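Local coordinates for gluconate kinase (Lactobacillus acidophilus, PDB 3LL3), which probably phosphorylates a sugar substrate with ATP, and binds both ATP and D-xylulose, at residues W76-M80 with S238-L242; L137-K141 with D195-I199; Q209-F215 with T231-A237. One frame throughout, in Å; residues are numbered along the deposited sequence.

Contact 1 of 3, residues W76-M80 with S238-L242; sequences WSSQM and SDGYL. With XUL (D-xylulose), chain E.
The carboxylate of Asp-239 lies beneath the backbone of residues 78-79: Ser-78 O sits almost straight above Asp-239 CG, 3.4 Å away, and Gln-79 CA covers the same face over OD2. At the OD2 end of the group D-xylulose donates its O5 hydroxyl, 2.8 Å from Asp-239 OD2, while the CG methylene of Met-80, a selenomethionine in this crystal, comes obliquely to OD1. Asp-239 CG stands between its own backbone N and carbonyl carbon (chi1 54°), which swings the carboxylate up against the other segment. The same residue is held by its backbone, Asp-239 N giving a 2.9 Å bond to Ser-78 O from 37° above the carbonyl plane. This bond accompanies a parallel bridge between Ser-78 and Ser-238, just where strand 232-238 passes into helix 239-245; Ser-238 is the N-cap, its OG accepting from Tyr-241 N at 3.2 Å. One turn along the helix, Leu-242 CD1 packs 3.5 Å from Ser-77 CB. With an alanine in place of Asp-239, the sugar O5 would probably lose its carboxylate acceptor and be less firmly oriented. A second bond, 3.0 Å from Met-80 N to O5, approaches at a nearly straight 163°. O5 is the hydroxyl that a xylulokinase phosphorylates, so the pair of bonds to O5, with ATP about 9 Å from the Asp-239 side chain, is consistent with holding the accepting end of the sugar.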
ATOM      1  N   TRP A  76      -2.718  -2.503  43.934  1.00 25.31           N
ATOM      2  CA  TRP A  76      -2.015  -3.103  42.804  1.00 26.40           C
ATOM      3  C   TRP A  76      -2.778  -3.020  41.494  1.00 27.72           C
ATOM      4  O   TRP A  76      -3.970  -3.320  41.441  1.00 28.35           O
ATOM      5  CB  TRP A  76      -1.661  -4.565  43.128  1.00 25.92           C
ATOM      6  CG  TRP A  76      -0.862  -4.676  44.372  1.00 24.07           C
ATOM      7  CD1 TRP A  76      -1.341  -4.785  45.647  1.00 26.31           C
ATOM      8  CD2 TRP A  76       0.564  -4.662  44.476  1.00 24.31           C
ATOM      9  NE1 TRP A  76      -0.292  -4.841  46.542  1.00 26.59           N
ATOM     10  CE2 TRP A  76       0.887  -4.776  45.843  1.00 25.51           C
ATOM     11  CE3 TRP A  76       1.604  -4.577  43.541  1.00 26.99           C
ATOM     12  CZ2 TRP A  76       2.201  -4.797  46.298  1.00 23.88           C
ATOM     13  CZ3 TRP A  76       2.908  -4.597  43.995  1.00 25.98           C
ATOM     14  CH2 TRP A  76       3.194  -4.700  45.365  1.00 25.33           C
ATOM     15  N   SER A  77      -2.077  -2.569  40.455  1.00 27.06           N
ATOM     16  CA  SER A  77      -2.518  -2.675  39.075  1.00 26.21           C
ATOM     17  C   SER A  77      -1.470  -3.551  38.387  1.00 30.48           C
ATOM     18  O   SER A  77      -0.278  -3.451  38.693  1.00 31.97           O
ATOM     19  CB  SER A  77      -2.577  -1.297  38.425  1.00 27.79           C
ATOM     20  OG  SER A  77      -2.852  -1.409  37.043  1.00 31.35           O
ATOM     21  N   SER A  78      -1.899  -4.446  37.505  1.00 28.47           N
ATOM     22  CA  SER A  78      -0.968  -5.433  36.964  1.00 28.59           C
ATOM     23  C   SER A  78      -1.248  -5.800  35.505  1.00 25.64           C
ATOM     24  O   SER A  78      -2.406  -5.859  35.093  1.00 22.08           O
ATOM     25  CB  SER A  78      -1.001  -6.698  37.836  1.00 26.89           C
ATOM     26  OG  SER A  78      -0.219  -7.735  37.272  1.00 26.71           O
ATOM     27  N   GLN A  79      -0.180  -6.054  34.749  1.00 24.28           N
ATOM     28  CA  GLN A  79      -0.284  -6.673  33.440  1.00 28.47           C
ATOM     29  C   GLN A  79      -1.172  -7.913  33.545  1.00 28.60           C
ATOM     30  O   GLN A  79      -1.298  -8.500  34.612  1.00 26.27           O
ATOM     31  CB  GLN A  79       1.099  -7.110  32.963  1.00 29.40           C
ATOM     32  CG  GLN A  79       1.694  -8.198  33.835  1.00 28.50           C
ATOM     33  CD  GLN A  79       3.152  -8.489  33.521  1.00 31.65           C
ATOM     34  OE1 GLN A  79       4.063  -7.871  34.079  1.00 30.42           O
ATOM     35  NE2 GLN A  79       3.378  -9.466  32.657  1.00 29.18           N
HETATM   36  N   MSE A  80      -1.782  -8.292  32.432  1.00 27.96           N
HETATM   37  CA  MSE A  80      -2.709  -9.415  32.384  1.00 28.35           C
HETATM   38  C   MSE A  80      -2.118 -10.613  31.664  1.00 26.62           C
HETATM   39  O   MSE A  80      -1.124 -10.483  30.960  1.00 26.25           O
HETATM   40  CB  MSE A  80      -3.990  -9.005  31.676  1.00 27.64           C
HETATM   41  CG  MSE A  80      -4.704  -7.860  32.343  1.00 31.99           C
HETATM   42 SE   MSE A  80      -6.422  -7.464  31.479  1.00 45.09          SE
HETATM   43  CE  MSE A  80      -7.458  -8.981  32.230  1.00 27.93           C
ATOM     44  N   SER A 238      -6.686  -5.639  37.321  1.00 21.03           N
ATOM     45  CA  SER A 238      -5.922  -5.652  36.076  1.00 21.33           C
ATOM     46  C   SER A 238      -5.679  -4.225  35.546  1.00 24.63           C
ATOM     47  O   SER A 238      -6.456  -3.307  35.832  1.00 21.90           O
ATOM     48  CB  SER A 238      -6.699  -6.442  35.034  1.00 23.72           C
ATOM     49  OG  SER A 238      -7.897  -5.766  34.685  1.00 24.70           O
ATOM     50  N   ASP A 239      -4.629  -4.052  34.746  1.00 25.14           N
ATOM     51  CA  ASP A 239      -4.329  -2.745  34.165  1.00 24.13           C
ATOM     52  C   ASP A 239      -5.460  -2.293  33.233  1.00 25.09           C
ATOM     53  O   ASP A 239      -5.810  -1.115  33.187  1.00 22.47           O
ATOM     54  CB  ASP A 239      -2.990  -2.792  33.423  1.00 28.78           C
ATOM     55  CG  ASP A 239      -2.917  -3.912  32.385  1.00 31.08           C
ATOM     56  OD1 ASP A 239      -3.919  -4.632  32.185  1.00 32.05           O
ATOM     57  OD2 ASP A 239      -1.846  -4.088  31.759  1.00 36.51           O
ATOM     58  N   GLY A 240      -6.051  -3.239  32.512  1.00 24.67           N
ATOM     59  CA  GLY A 240      -7.164  -2.949  31.622  1.00 24.62           C
ATOM     60  C   GLY A 240      -8.379  -2.363  32.321  1.00 22.38           C
ATOM     61  O   GLY A 240      -8.936  -1.352  31.882  1.00 23.75           O
ATOM     62  N   TYR A 241      -8.795  -2.999  33.409  1.00 21.71           N
ATOM     63  CA  TYR A 241      -9.935  -2.532  34.180  1.00 19.74           C
ATOM     64  C   TYR A 241      -9.628  -1.219  34.876  1.00 23.62           C
ATOM     65  O   TYR A 241     -10.411  -0.277  34.807  1.00 22.98           O
ATOM     66  CB  TYR A 241     -10.312  -3.565  35.234  1.00 21.72           C
ATOM     67  CG  TYR A 241     -11.393  -3.076  36.168  1.00 22.26           C
ATOM     68  CD1 TYR A 241     -12.713  -2.960  35.741  1.00 21.65           C
ATOM     69  CD2 TYR A 241     -11.089  -2.708  37.464  1.00 22.47           C
ATOM     70  CE1 TYR A 241     -13.705  -2.510  36.605  1.00 22.75           C
ATOM     71  CE2 TYR A 241     -12.067  -2.254  38.327  1.00 24.75           C
ATOM     72  CZ  TYR A 241     -13.371  -2.161  37.895  1.00 24.09           C
ATOM     73  OH  TYR A 241     -14.320  -1.702  38.776  1.00 26.41           O
ATOM     74  N   LEU A 242      -8.501  -1.179  35.587  1.00 22.99           N
ATOM     75  CA  LEU A 242      -8.120  -0.001  36.339  1.00 21.02           C
ATOM     76  C   LEU A 242      -7.887   1.224  35.435  1.00 22.41           C
ATOM     77  O   LEU A 242      -8.276   2.335  35.795  1.00 21.91           O
ATOM     78  CB  LEU A 242      -6.903  -0.293  37.208  1.00 20.33           C
ATOM     79  CG  LEU A 242      -7.220  -1.256  38.363  1.00 23.06           C
ATOM     80  CD1 LEU A 242      -6.001  -1.504  39.241  1.00 22.56           C
ATOM     81  CD2 LEU A 242      -8.368  -0.730  39.191  1.00 20.82           C
TER
HETATM   82  C1  XUL E7778      -5.695  -6.159  28.143  1.00 44.45           C
HETATM   83  C2  XUL E7778      -5.000  -7.209  27.258  1.00 45.19           C
HETATM   84  C3  XUL E7778      -3.457  -7.180  27.073  1.00 44.11           C
HETATM   85  C4  XUL E7778      -2.680  -6.291  28.063  1.00 43.41           C
HETATM   86  C5  XUL E7778      -2.628  -6.854  29.496  1.00 40.47           C
HETATM   87  O1  XUL E7778      -6.525  -5.342  27.353  1.00 47.29           O
HETATM   88  O2  XUL E7778      -5.672  -8.024  26.672  1.00 41.71           O
HETATM   89  O3  XUL E7778      -3.153  -6.700  25.787  1.00 41.02           O
HETATM   90  O4  XUL E7778      -1.364  -6.169  27.575  1.00 46.77           O
HETATM   91  O5  XUL E7778      -1.522  -6.346  30.204  1.00 35.38           O

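Contact 2 of 3, residues L137-K141 with D195-I199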
ATOM      1  N   LEU A 137      -1.320 -23.216  29.201  1.00 27.23           N
ATOM      2  CA  LEU A 137      -1.389 -24.403  30.053  1.00 28.34           C
ATOM      3  C   LEU A 137      -1.566 -25.664  29.209  1.00 31.04           C
ATOM      4  O   LEU A 137      -0.929 -26.681  29.464  1.00 32.95           O
ATOM      5  CB  LEU A 137      -2.542 -24.292  31.053  1.00 28.17           C
ATOM      6  CG  LEU A 137      -2.355 -23.301  32.192  1.00 30.30           C
ATOM      7  CD1 LEU A 137      -3.683 -23.052  32.904  1.00 28.53           C
ATOM      8  CD2 LEU A 137      -1.291 -23.823  33.164  1.00 29.51           C
ATOM      9  N   LEU A 138      -2.432 -25.574  28.199  1.00 29.84           N
ATOM     10  CA  LEU A 138      -2.622 -26.646  27.244  1.00 31.80           C
ATOM     11  C   LEU A 138      -1.315 -26.974  26.519  1.00 35.32           C
ATOM     12  O   LEU A 138      -0.981 -28.154  26.331  1.00 29.56           O
ATOM     13  CB  LEU A 138      -3.697 -26.260  26.237  1.00 30.52           C
ATOM     14  CG  LEU A 138      -5.124 -26.254  26.773  1.00 30.90           C
ATOM     15  CD1 LEU A 138      -6.065 -25.736  25.713  1.00 29.52           C
ATOM     16  CD2 LEU A 138      -5.521 -27.665  27.192  1.00 34.42           C
ATOM     17  N   TRP A 139      -0.580 -25.938  26.114  1.00 32.19           N
ATOM     18  CA  TRP A 139       0.717 -26.140  25.472  1.00 32.26           C
ATOM     19  C   TRP A 139       1.706 -26.796  26.434  1.00 35.11           C
ATOM     20  O   TRP A 139       2.399 -27.748  26.072  1.00 36.13           O
ATOM     21  CB  TRP A 139       1.300 -24.819  24.980  1.00 32.96           C
ATOM     22  CG  TRP A 139       2.580 -25.007  24.204  1.00 35.92           C
ATOM     23  CD1 TRP A 139       2.698 -25.365  22.886  1.00 38.52           C
ATOM     24  CD2 TRP A 139       3.916 -24.839  24.693  1.00 36.59           C
ATOM     25  NE1 TRP A 139       4.028 -25.431  22.532  1.00 38.96           N
ATOM     26  CE2 TRP A 139       4.794 -25.108  23.620  1.00 38.39           C
ATOM     27  CE3 TRP A 139       4.455 -24.471  25.926  1.00 36.27           C
ATOM     28  CZ2 TRP A 139       6.179 -25.034  23.752  1.00 39.88           C
ATOM     29  CZ3 TRP A 139       5.835 -24.404  26.058  1.00 41.39           C
ATOM     30  CH2 TRP A 139       6.680 -24.683  24.976  1.00 42.15           C
ATOM     31  N   LEU A 140       1.777 -26.283  27.657  1.00 31.59           N
ATOM     32  CA  LEU A 140       2.684 -26.846  28.660  1.00 34.50           C
ATOM     33  C   LEU A 140       2.379 -28.320  28.943  1.00 37.25           C
ATOM     34  O   LEU A 140       3.287 -29.149  29.044  1.00 37.49           O
ATOM     35  CB  LEU A 140       2.617 -26.047  29.958  1.00 33.17           C
ATOM     36  CG  LEU A 140       3.258 -24.652  29.927  1.00 33.94           C
ATOM     37  CD1 LEU A 140       2.813 -23.816  31.109  1.00 30.39           C
ATOM     38  CD2 LEU A 140       4.770 -24.768  29.898  1.00 34.26           C
ATOM     39  N   LYS A 141       1.095 -28.636  29.063  1.00 35.54           N
ATOM     40  CA  LYS A 141       0.641 -30.004  29.334  1.00 35.94           C
ATOM     41  C   LYS A 141       1.022 -30.989  28.221  1.00 40.17           C
ATOM     42  O   LYS A 141       1.206 -32.179  28.473  1.00 37.72           O
ATOM     43  CB  LYS A 141      -0.878 -29.988  29.545  1.00 36.96           C
ATOM     44  CG  LYS A 141      -1.591 -31.350  29.539  1.00 39.67           C
ATOM     45  CD  LYS A 141      -3.024 -31.174  30.056  1.00 36.95           C
ATOM     46  CE  LYS A 141      -4.023 -31.954  29.223  1.00 41.03           C
ATOM     47  NZ  LYS A 141      -3.716 -31.846  27.776  1.00 41.14           N
ATOM     48  N   ASP A 195     -11.491 -29.535  33.586  1.00 28.73           N
ATOM     49  CA  ASP A 195     -11.377 -30.971  33.304  1.00 30.59           C
ATOM     50  C   ASP A 195     -10.519 -31.248  32.070  1.00 31.84           C
ATOM     51  O   ASP A 195      -9.689 -32.161  32.074  1.00 31.01           O
ATOM     52  CB  ASP A 195     -12.755 -31.611  33.211  1.00 29.59           C
ATOM     53  CG  ASP A 195     -13.430 -31.717  34.577  1.00 33.30           C
ATOM     54  OD1 ASP A 195     -12.732 -31.579  35.605  1.00 33.30           O
ATOM     55  OD2 ASP A 195     -14.657 -31.915  34.633  1.00 33.13           O
ATOM     56  N   ILE A 196     -10.681 -30.423  31.038  1.00 31.92           N
ATOM     57  CA  ILE A 196      -9.874 -30.528  29.822  1.00 30.74           C
ATOM     58  C   ILE A 196      -8.401 -30.201  30.111  1.00 33.08           C
ATOM     59  O   ILE A 196      -7.490 -30.828  29.561  1.00 34.33           O
ATOM     60  CB  ILE A 196     -10.418 -29.609  28.711  1.00 31.75           C
ATOM     61  CG1 ILE A 196     -11.797 -30.095  28.254  1.00 33.83           C
ATOM     62  CG2 ILE A 196      -9.458 -29.570  27.526  1.00 30.39           C
ATOM     63  CD1 ILE A 196     -12.598 -29.042  27.517  1.00 35.21           C
ATOM     64  N   LEU A 197      -8.184 -29.229  30.992  1.00 30.55           N
ATOM     65  CA  LEU A 197      -6.848 -28.815  31.411  1.00 32.00           C
ATOM     66  C   LEU A 197      -6.170 -29.838  32.313  1.00 33.16           C
ATOM     67  O   LEU A 197      -4.939 -29.890  32.386  1.00 33.56           O
ATOM     68  CB  LEU A 197      -6.940 -27.491  32.167  1.00 32.03           C
ATOM     69  CG  LEU A 197      -6.646 -26.184  31.440  1.00 31.47           C
ATOM     70  CD1 LEU A 197      -6.513 -26.405  29.989  1.00 33.41           C
ATOM     71  CD2 LEU A 197      -7.719 -25.153  31.757  1.00 31.17           C
ATOM     72  N   LYS A 198      -6.982 -30.633  33.007  1.00 30.45           N
ATOM     73  CA  LYS A 198      -6.487 -31.551  34.022  1.00 35.88           C
ATOM     74  C   LYS A 198      -5.881 -30.755  35.175  1.00 36.24           C
ATOM     75  O   LYS A 198      -4.851 -31.121  35.771  1.00 33.12           O
ATOM     76  CB  LYS A 198      -5.516 -32.551  33.401  1.00 37.72           C
ATOM     77  CG  LYS A 198      -6.188 -33.353  32.276  1.00 34.96           C
ATOM     78  CD  LYS A 198      -5.180 -34.136  31.470  1.00 42.99           C
ATOM     79  CE  LYS A 198      -5.853 -34.957  30.377  1.00 42.49           C
ATOM     80  NZ  LYS A 198      -4.831 -35.812  29.737  1.00 48.74           N
ATOM     81  N   ILE A 199      -6.553 -29.644  35.466  1.00 34.06           N
ATOM     82  CA  ILE A 199      -6.189 -28.766  36.568  1.00 35.00           C
ATOM     83  C   ILE A 199      -7.321 -28.820  37.583  1.00 34.94           C
ATOM     84  O   ILE A 199      -8.499 -28.872  37.209  1.00 33.67           O
ATOM     85  CB  ILE A 199      -6.032 -27.308  36.070  1.00 35.16           C
ATOM     86  CG1 ILE A 199      -4.840 -27.190  35.117  1.00 36.64           C
ATOM     87  CG2 ILE A 199      -5.912 -26.339  37.225  1.00 34.18           C
ATOM     88  CD1 ILE A 199      -3.564 -27.775  35.663  1.00 36.97           C
TER
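A Schellman motif closes helix 191-197, and its C-prime residue, Lys-198, with positive phi (65°), meets Lys-141 of helix 133-143. The contact thus sets the capped C-terminal end of one helix against the flank of another, at the protein surface and far from the ligands. Within the motif, Lys-198 N returns to Asp-195 O in a weak bond. Across the contact the aliphatic part of Lys-141 does most of the touching: its CD lies 3.3 Å from Leu-197 O, and its CE stands 3.7 Å from Ile-196 O. The chain leaves with CG anti to the backbone N (chi1 167°), reaches toward the helix end and then bends at its last two torsions, drawing the ammonium aside from these carbonyls. One turn back, Leu-138 meets Leu-197 at about a right angle. The approach of Leu-138 CD2 to Leu-197 CD1, 3.2 Å, is tighter than methyl groups normally allow, and Leu-197 has an unusual rotamer, so the exact position of this methyl is doubtful. Ile-196 joins more loosely, its CG2 4.4 Å from Leu-138 CD2. Phe-148, on helix 145-150, touches both Lys-141 and Ile-199. The lysine chains themselves cross at about a right angle, with Lys-141 NZ and Lys-198 NZ, two like charges, 4.6 Å apart.

Contact 3 of 3, residues Q209-F215 with T231-A237; sequences QPTKVIF and TKIILGA
Gln-209 O accepts from Lys-212 N, closing a type I turn, and touches the CD2 methyl of Leu-235, 3.5 Å off across the contact. Pro-210 follows, its O taking Gly-236 N at 2.8 Å in the carbonyl plane, on a lone pair. The proline ring packs on the same glycine, with Pro-210 CB 3.4 Å from Gly-236 O, and Pro-210 CA adds a CA-H...O contact to that oxygen. After the turn, Lys-212 O receives Leu-235 N at 2.9 Å, nearly head-on (C=O...N 165°). Val-213 then pairs with Ile-234 in an antiparallel non-hydrogen-bonded pair. Its CG1, anti to the backbone N (chi1 177°), reaches forward to Lys-232 CG at 3.5 Å, while CG2 meets Ile-234 CD1. Ile-214 N donates to Ile-233 O at 2.8 Å, and its side chain goes to the other face, where CG1 lies 4.1 Å from Leu-235 CD1. Last, the ring of Phe-215 lies obliquely by Lys-232, CD1 being 3.9 Å from Lys-232 CG. Ile-214 and Leu-235 both reach Ile-162 of helix 157-166, whereas Ile-234 lies against helix 429-441, so the two faces of this outermost pairing serve different helices. Three backbone N-H...O bonds join the short edge strand and its turn to strand 232-238, with apolar side chains packed on both faces. At the backbone angles of Gly-236 any side chain would jam against the preceding carbonyl O, so the turn is met at a point that calls for glycine.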
ATOM      1  N   GLN A 209     -12.854 -10.013  45.468  1.00 29.44           N
ATOM      2  CA  GLN A 209     -13.041  -8.658  44.903  1.00 28.87           C
ATOM      3  C   GLN A 209     -11.749  -7.850  44.970  1.00 29.15           C
ATOM      4  O   GLN A 209     -10.926  -8.055  45.873  1.00 28.20           O
ATOM      5  CB  GLN A 209     -14.091  -7.855  45.681  1.00 32.35           C
ATOM      6  CG  GLN A 209     -15.382  -8.565  46.026  1.00 40.19           C
ATOM      7  CD  GLN A 209     -16.097  -7.867  47.182  1.00 48.73           C
ATOM      8  OE1 GLN A 209     -16.075  -6.634  47.287  1.00 50.13           O
ATOM      9  NE2 GLN A 209     -16.714  -8.650  48.063  1.00 50.08           N
ATOM     10  N   PRO A 210     -11.572  -6.909  44.023  1.00 28.20           N
ATOM     11  CA  PRO A 210     -10.407  -6.011  43.964  1.00 26.78           C
ATOM     12  C   PRO A 210     -10.143  -5.246  45.254  1.00 25.49           C
ATOM     13  O   PRO A 210      -8.988  -4.924  45.516  1.00 23.95           O
ATOM     14  CB  PRO A 210     -10.767  -5.035  42.836  1.00 22.87           C
ATOM     15  CG  PRO A 210     -11.601  -5.875  41.901  1.00 25.52           C
ATOM     16  CD  PRO A 210     -12.414  -6.794  42.815  1.00 25.37           C
ATOM     17  N   THR A 211     -11.180  -4.979  46.042  1.00 26.15           N
ATOM     18  CA  THR A 211     -11.033  -4.185  47.252  1.00 26.45           C
ATOM     19  C   THR A 211     -10.652  -5.033  48.472  1.00 28.98           C
ATOM     20  O   THR A 211     -10.445  -4.501  49.562  1.00 25.05           O
ATOM     21  CB  THR A 211     -12.332  -3.423  47.583  1.00 27.97           C
ATOM     22  OG1 THR A 211     -13.453  -4.300  47.413  1.00 28.66           O
ATOM     23  CG2 THR A 211     -12.504  -2.204  46.654  1.00 26.43           C
ATOM     24  N   LYS A 212     -10.571  -6.347  48.297  1.00 27.64           N
ATOM     25  CA  LYS A 212     -10.296  -7.214  49.440  1.00 28.65           C
ATOM     26  C   LYS A 212      -8.939  -6.919  50.079  1.00 28.10           C
ATOM     27  O   LYS A 212      -7.931  -6.785  49.393  1.00 27.93           O
ATOM     28  CB  LYS A 212     -10.381  -8.697  49.071  1.00 29.13           C
ATOM     29  CG  LYS A 212     -10.033  -9.590  50.285  1.00 29.92           C
ATOM     30  CD  LYS A 212     -10.883 -10.830  50.362  1.00 36.26           C
ATOM     31  CE  LYS A 212     -10.602 -11.598  51.670  1.00 41.05           C
ATOM     32  NZ  LYS A 212     -11.576 -12.705  51.892  1.00 47.36           N
ATOM     33  N   VAL A 213      -8.923  -6.824  51.399  1.00 28.32           N
ATOM     34  CA  VAL A 213      -7.687  -6.586  52.131  1.00 31.07           C
ATOM     35  C   VAL A 213      -7.006  -7.921  52.382  1.00 30.81           C
ATOM     36  O   VAL A 213      -7.598  -8.816  52.974  1.00 30.39           O
ATOM     37  CB  VAL A 213      -7.956  -5.909  53.488  1.00 31.16           C
ATOM     38  CG1 VAL A 213      -6.655  -5.740  54.249  1.00 35.05           C
ATOM     39  CG2 VAL A 213      -8.641  -4.551  53.298  1.00 30.58           C
ATOM     40  N   ILE A 214      -5.774  -8.060  51.903  1.00 30.59           N
ATOM     41  CA  ILE A 214      -4.980  -9.253  52.140  1.00 30.21           C
ATOM     42  C   ILE A 214      -4.006  -8.953  53.284  1.00 36.65           C
ATOM     43  O   ILE A 214      -3.088  -8.144  53.124  1.00 35.05           O
ATOM     44  CB  ILE A 214      -4.174  -9.650  50.908  1.00 31.00           C
ATOM     45  CG1 ILE A 214      -5.021  -9.559  49.623  1.00 30.46           C
ATOM     46  CG2 ILE A 214      -3.607 -11.053  51.091  1.00 32.65           C
ATOM     47  CD1 ILE A 214      -6.288 -10.368  49.644  1.00 30.38           C
ATOM     48  N   PHE A 215      -4.216  -9.614  54.427  1.00 38.03           N
ATOM     49  CA  PHE A 215      -3.556  -9.274  55.682  1.00 39.84           C
ATOM     50  C   PHE A 215      -3.162 -10.564  56.397  1.00 43.62           C
ATOM     51  O   PHE A 215      -3.852 -11.579  56.265  1.00 45.67           O
ATOM     52  CB  PHE A 215      -4.541  -8.486  56.557  1.00 43.91           C
ATOM     53  CG  PHE A 215      -3.892  -7.647  57.636  1.00 46.72           C
ATOM     54  CD1 PHE A 215      -3.336  -6.406  57.338  1.00 43.57           C
ATOM     55  CD2 PHE A 215      -3.868  -8.084  58.962  1.00 48.47           C
ATOM     56  CE1 PHE A 215      -2.747  -5.626  58.337  1.00 44.66           C
ATOM     57  CE2 PHE A 215      -3.285  -7.302  59.968  1.00 46.87           C
ATOM     58  CZ  PHE A 215      -2.723  -6.080  59.656  1.00 45.76           C
ATOM     59  N   THR A 231      -0.051  -1.408  57.893  1.00 37.34           N
ATOM     60  CA  THR A 231      -0.143  -1.265  56.442  1.00 33.04           C
ATOM     61  C   THR A 231      -0.890  -2.440  55.792  1.00 35.31           C
ATOM     62  O   THR A 231      -0.503  -3.592  55.961  1.00 34.44           O
ATOM     63  CB  THR A 231       1.253  -1.240  55.810  1.00 33.24           C
ATOM     64  OG1 THR A 231       2.026  -0.191  56.387  1.00 32.87           O
ATOM     65  CG2 THR A 231       1.168  -1.055  54.285  1.00 30.79           C
ATOM     66  N   LYS A 232      -1.931  -2.136  55.019  1.00 33.95           N
ATOM     67  CA  LYS A 232      -2.725  -3.151  54.334  1.00 31.85           C
ATOM     68  C   LYS A 232      -2.339  -3.370  52.875  1.00 31.83           C
ATOM     69  O   LYS A 232      -1.941  -2.436  52.176  1.00 28.73           O
ATOM     70  CB  LYS A 232      -4.217  -2.807  54.405  1.00 33.09           C
ATOM     71  CG  LYS A 232      -4.845  -3.124  55.740  1.00 36.49           C
ATOM     72  CD  LYS A 232      -5.204  -1.872  56.473  1.00 41.68           C
ATOM     73  CE  LYS A 232      -6.667  -1.508  56.236  1.00 45.28           C
ATOM     74  NZ  LYS A 232      -7.507  -1.898  57.416  1.00 45.37           N
ATOM     75  N   ILE A 233      -2.460  -4.615  52.421  1.00 26.87           N
ATOM     76  CA  ILE A 233      -2.395  -4.913  51.011  1.00 27.20           C
ATOM     77  C   ILE A 233      -3.822  -4.927  50.482  1.00 29.54           C
ATOM     78  O   ILE A 233      -4.683  -5.623  51.027  1.00 31.44           O
ATOM     79  CB  ILE A 233      -1.769  -6.287  50.731  1.00 28.87           C
ATOM     80  CG1 ILE A 233      -0.328  -6.323  51.230  1.00 30.12           C
ATOM     81  CG2 ILE A 233      -1.800  -6.582  49.228  1.00 27.70           C
ATOM     82  CD1 ILE A 233       0.588  -5.422  50.436  1.00 27.79           C
ATOM     83  N   ILE A 234      -4.073  -4.146  49.435  1.00 26.80           N
ATOM     84  CA  ILE A 234      -5.350  -4.185  48.735  1.00 23.94           C
ATOM     85  C   ILE A 234      -5.156  -5.070  47.516  1.00 24.75           C
ATOM     86  O   ILE A 234      -4.212  -4.875  46.727  1.00 23.54           O
ATOM     87  CB  ILE A 234      -5.800  -2.770  48.316  1.00 26.02           C
ATOM     88  CG1 ILE A 234      -5.619  -1.788  49.486  1.00 25.35           C
ATOM     89  CG2 ILE A 234      -7.249  -2.793  47.837  1.00 26.62           C
ATOM     90  CD1 ILE A 234      -6.256  -2.255  50.798  1.00 25.61           C
ATOM     91  N   LEU A 235      -6.023  -6.064  47.374  1.00 24.29           N
ATOM     92  CA  LEU A 235      -5.845  -7.053  46.334  1.00 24.75           C
ATOM     93  C   LEU A 235      -5.594  -6.415  44.952  1.00 23.93           C
ATOM     94  O   LEU A 235      -4.698  -6.827  44.220  1.00 24.31           O
ATOM     95  CB  LEU A 235      -7.039  -7.996  46.291  1.00 24.97           C
ATOM     96  CG  LEU A 235      -6.889  -9.145  45.304  1.00 25.52           C
ATOM     97  CD1 LEU A 235      -5.564  -9.919  45.528  1.00 25.20           C
ATOM     98  CD2 LEU A 235      -8.116 -10.071  45.346  1.00 23.84           C
ATOM     99  N   GLY A 236      -6.370  -5.402  44.601  1.00 23.93           N
ATOM    100  CA  GLY A 236      -6.151  -4.726  43.327  1.00 22.93           C
ATOM    101  C   GLY A 236      -6.801  -5.402  42.136  1.00 25.10           C
ATOM    102  O   GLY A 236      -7.675  -6.242  42.308  1.00 24.64           O
ATOM    103  N   ALA A 237      -6.371  -5.036  40.923  1.00 23.42           N
ATOM    104  CA  ALA A 237      -7.038  -5.463  39.703  1.00 23.03           C
ATOM    105  C   ALA A 237      -6.124  -5.359  38.488  1.00 21.46           C
ATOM    106  O   ALA A 237      -4.944  -5.044  38.607  1.00 22.08           O
ATOM    107  CB  ALA A 237      -8.299  -4.652  39.474  1.00 21.47           C
TER

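Contacts 1 and 3 belong to one sheet, since strands 70-78 and 232-238 are neighbours in it and strand 213-214 forms its border. They also touch, Trp-76 O lying 3.0 Å from Ala-237 N, a probable hydrogen bond. Contact 1 is buried near the centre of the chain, where the loop after strand 70-78 and the start of helix 239-245 present a backbone N-H and a carboxylate to the sugar. Contact 3 is partly buried, and its backbone bonds and apolar side chains finish the sheet. Contact 2 stands apart at the surface; without hydrogen bonds between its segments, it joins two helices by leucine methyls and by lysine methylenes lying against helix-end carbonyls, with two ammonium groups near each other.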